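Local atomic coordinates of manganese-binding protein (Chlamydia trachomatis, PDB entry 6NSI), a protein that binds ferrous iron, manganese or nickel, preferring iron, and delivers the metal to the membrane permease of an ABC transporter for import into the cytoplasm. Residues I33-Y38 and Y258-C263. Residues are numbered along the deposited sequence; the frame is centred on the assembly and turned at random.
Sequences IDPHSY and YSDNVC. With FE (Fe (III) ion), chain B.
His36 and Asp260 meet at the iron(III) ion rather than at each other. The histidine points its NE2 at the metal, 2.1 Å from the iron, while Asp260 grips the same ion with both carboxylate oxygens: OD1 of Asp260 at 2.0 Å from the iron and OD2 rather farther off, an uneven bidentate clasp. The two side chains run nearly perpendicular, and the imidazole plane is turned 65° from the carboxylate. OD2 of Asp260 lies at the edge of the ring, near its plane, 3.1 Å from NE2 of His36; this closeness comes from sharing the metal, not from a hydrogen bond. With CG of Asp260 beside its backbone N (chi1 -72°), both carboxylate oxygens are brought to the iron. Behind it, the ring of Pro35 packs against the aspartate stem, CD of Pro35 lying 3.5 Å from CB of Asp260.

Asp34 belongs to the second shell. Its OD1 takes the N-H of His36 (N to OD1 3.1 Å) from above the carboxylate plane, an Asx turn that probably helps to fix the backbone of the iron ligand His36. Its OD2 accepts from OG of Ser37, 2.6 Å away. A water donates to OD1 of Asp34 and, at 2.6 Å, to OD2 of Asp260, bridging two carboxylates that probably both carry negative charge.

His102 and His168 complete the iron site of this solute-binding protein. The contact is buried, joining the loop between strand 24-27 and helix 44-50 to the one between strand 251-252 and helix 266-280, with Val262 resting on helix 9-19.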
loop_
_atom_site.group_PDB
_atom_site.type_symbol
_atom_site.label_atom_id
_atom_site.label_comp_id
_atom_site.label_asym_id
_atom_site.label_seq_id
_atom_site.Cartn_x
_atom_site.Cartn_y
_atom_site.Cartn_z
ATOM N N ILE A 33 9.882 -9.944 1.282
ATOM C CA ILE A 33 10.436 -9.731 -0.054
ATOM C C ILE A 33 9.822 -8.488 -0.693
ATOM O O ILE A 33 8.630 -8.198 -0.535
ATOM C CB ILE A 33 10.280 -10.967 -0.973
ATOM C CG1 ILE A 33 10.861 -12.216 -0.298
ATOM C CG2 ILE A 33 10.991 -10.712 -2.326
ATOM C CD1 ILE A 33 9.900 -13.139 0.345
ATOM N N ASP A 34 10.669 -7.740 -1.399
ATOM C CA ASP A 34 10.298 -6.566 -2.178
ATOM C C ASP A 34 9.416 -6.966 -3.354
ATOM O O ASP A 34 9.914 -7.595 -4.299
ATOM C CB ASP A 34 11.552 -5.855 -2.674
ATOM C CG ASP A 34 11.248 -4.802 -3.718
ATOM O OD1 ASP A 34 10.208 -4.128 -3.563
ATOM O OD2 ASP A 34 12.047 -4.635 -4.674
ATOM N N PRO A 35 8.133 -6.604 -3.362
ATOM C CA PRO A 35 7.277 -6.975 -4.498
ATOM C C PRO A 35 7.660 -6.264 -5.776
ATOM O O PRO A 35 7.450 -6.821 -6.860
ATOM C CB PRO A 35 5.873 -6.564 -4.028
ATOM C CG PRO A 35 6.145 -5.387 -3.093
ATOM C CD PRO A 35 7.453 -5.709 -2.408
ATOM N N HIS A 36 8.210 -5.048 -5.679
ATOM C CA HIS A 36 8.539 -4.264 -6.868
ATOM C C HIS A 36 9.455 -5.032 -7.810
ATOM O O HIS A 36 9.320 -4.941 -9.035
ATOM C CB HIS A 36 9.225 -2.955 -6.471
ATOM C CG HIS A 36 8.354 -2.021 -5.692
ATOM N ND1 HIS A 36 7.530 -1.098 -6.295
ATOM C CD2 HIS A 36 8.200 -1.849 -4.357
ATOM C CE1 HIS A 36 6.896 -0.402 -5.368
ATOM N NE2 HIS A 36 7.282 -0.841 -4.183
ATOM N N SER A 37 10.418 -5.767 -7.256
ATOM C CA SER A 37 11.442 -6.426 -8.050
ATOM C C SER A 37 11.321 -7.939 -7.987
ATOM O O SER A 37 12.288 -8.649 -8.295
ATOM C CB SER A 37 12.829 -5.985 -7.592
ATOM O OG SER A 37 13.075 -6.466 -6.283
ATOM N N TYR A 38 10.152 -8.443 -7.593
ATOM C CA TYR A 38 9.962 -9.878 -7.489
ATOM C C TYR A 38 10.162 -10.519 -8.850
ATOM O O TYR A 38 9.593 -10.076 -9.849
ATOM C CB TYR A 38 8.569 -10.201 -6.968
ATOM C CG TYR A 38 8.340 -11.675 -6.722
ATOM C CD1 TYR A 38 8.832 -12.289 -5.585
ATOM C CD2 TYR A 38 7.632 -12.450 -7.629
ATOM C CE1 TYR A 38 8.615 -13.624 -5.346
ATOM C CE2 TYR A 38 7.413 -13.789 -7.400
ATOM C CZ TYR A 38 7.915 -14.376 -6.260
ATOM O OH TYR A 38 7.701 -15.718 -6.018
ATOM N N TYR A 258 4.556 -0.988 7.700
ATOM C CA TYR A 258 4.532 -2.003 6.652
ATOM C C TYR A 258 4.094 -1.326 5.365
ATOM O O TYR A 258 2.923 -0.972 5.209
ATOM C CB TYR A 258 3.628 -3.166 7.045
ATOM C CG TYR A 258 4.244 -3.934 8.189
ATOM C CD1 TYR A 258 4.187 -3.441 9.496
ATOM C CD2 TYR A 258 4.918 -5.126 7.968
ATOM C CE1 TYR A 258 4.774 -4.130 10.552
ATOM C CE2 TYR A 258 5.504 -5.813 9.017
ATOM C CZ TYR A 258 5.429 -5.312 10.303
ATOM O OH TYR A 258 6.017 -6.008 11.347
ATOM N N SER A 259 5.049 -1.130 4.458
ATOM C CA SER A 259 4.814 -0.400 3.220
ATOM C C SER A 259 4.377 -1.328 2.086
ATOM O O SER A 259 3.317 -1.138 1.484
ATOM C CB SER A 259 6.096 0.335 2.822
ATOM O OG SER A 259 7.141 -0.615 2.653
ATOM N N ASP A 260 5.200 -2.325 1.770
ATOM C CA ASP A 260 5.004 -3.153 0.591
ATOM C C ASP A 260 4.520 -4.551 0.944
ATOM O O ASP A 260 4.411 -5.413 0.058
ATOM C CB ASP A 260 6.302 -3.231 -0.211
ATOM C CG ASP A 260 6.634 -1.930 -0.940
ATOM O OD1 ASP A 260 5.721 -1.100 -1.202
ATOM O OD2 ASP A 260 7.827 -1.746 -1.263
ATOM N N ASN A 261 4.240 -4.808 2.217
ATOM C CA ASN A 261 3.882 -6.151 2.633
ATOM C C ASN A 261 2.931 -6.055 3.819
ATOM O O ASN A 261 2.511 -4.969 4.221
ATOM C CB ASN A 261 5.129 -6.989 2.958
ATOM C CG ASN A 261 5.890 -6.485 4.195
ATOM O OD1 ASN A 261 5.770 -5.326 4.592
ATOM N ND2 ASN A 261 6.701 -7.358 4.784
ATOM N N VAL A 262 2.613 -7.223 4.357
ATOM C CA VAL A 262 1.624 -7.425 5.449
ATOM C C VAL A 262 2.313 -8.086 6.650
ATOM O O VAL A 262 3.228 -8.852 6.425
ATOM C CB VAL A 262 0.511 -8.314 4.867
ATOM C CG1 VAL A 262 -0.077 -9.322 5.833
ATOM C CG2 VAL A 262 -0.545 -7.535 4.115
ATOM N N CYS A 263 1.893 -7.762 7.872
ATOM C CA CYS A 263 2.455 -8.438 9.061
ATOM C C CYS A 263 1.670 -9.731 9.303
ATOM O O CYS A 263 2.118 -10.749 8.842
ATOM C CB CYS A 263 2.353 -7.552 10.288
ATOM S SG CYS A 263 3.309 -8.185 11.684
HETATM FE FE FE B . 6.801 0.129 -2.434
HETATM O O HOH W 1 9.777 -3.320 -0.580
#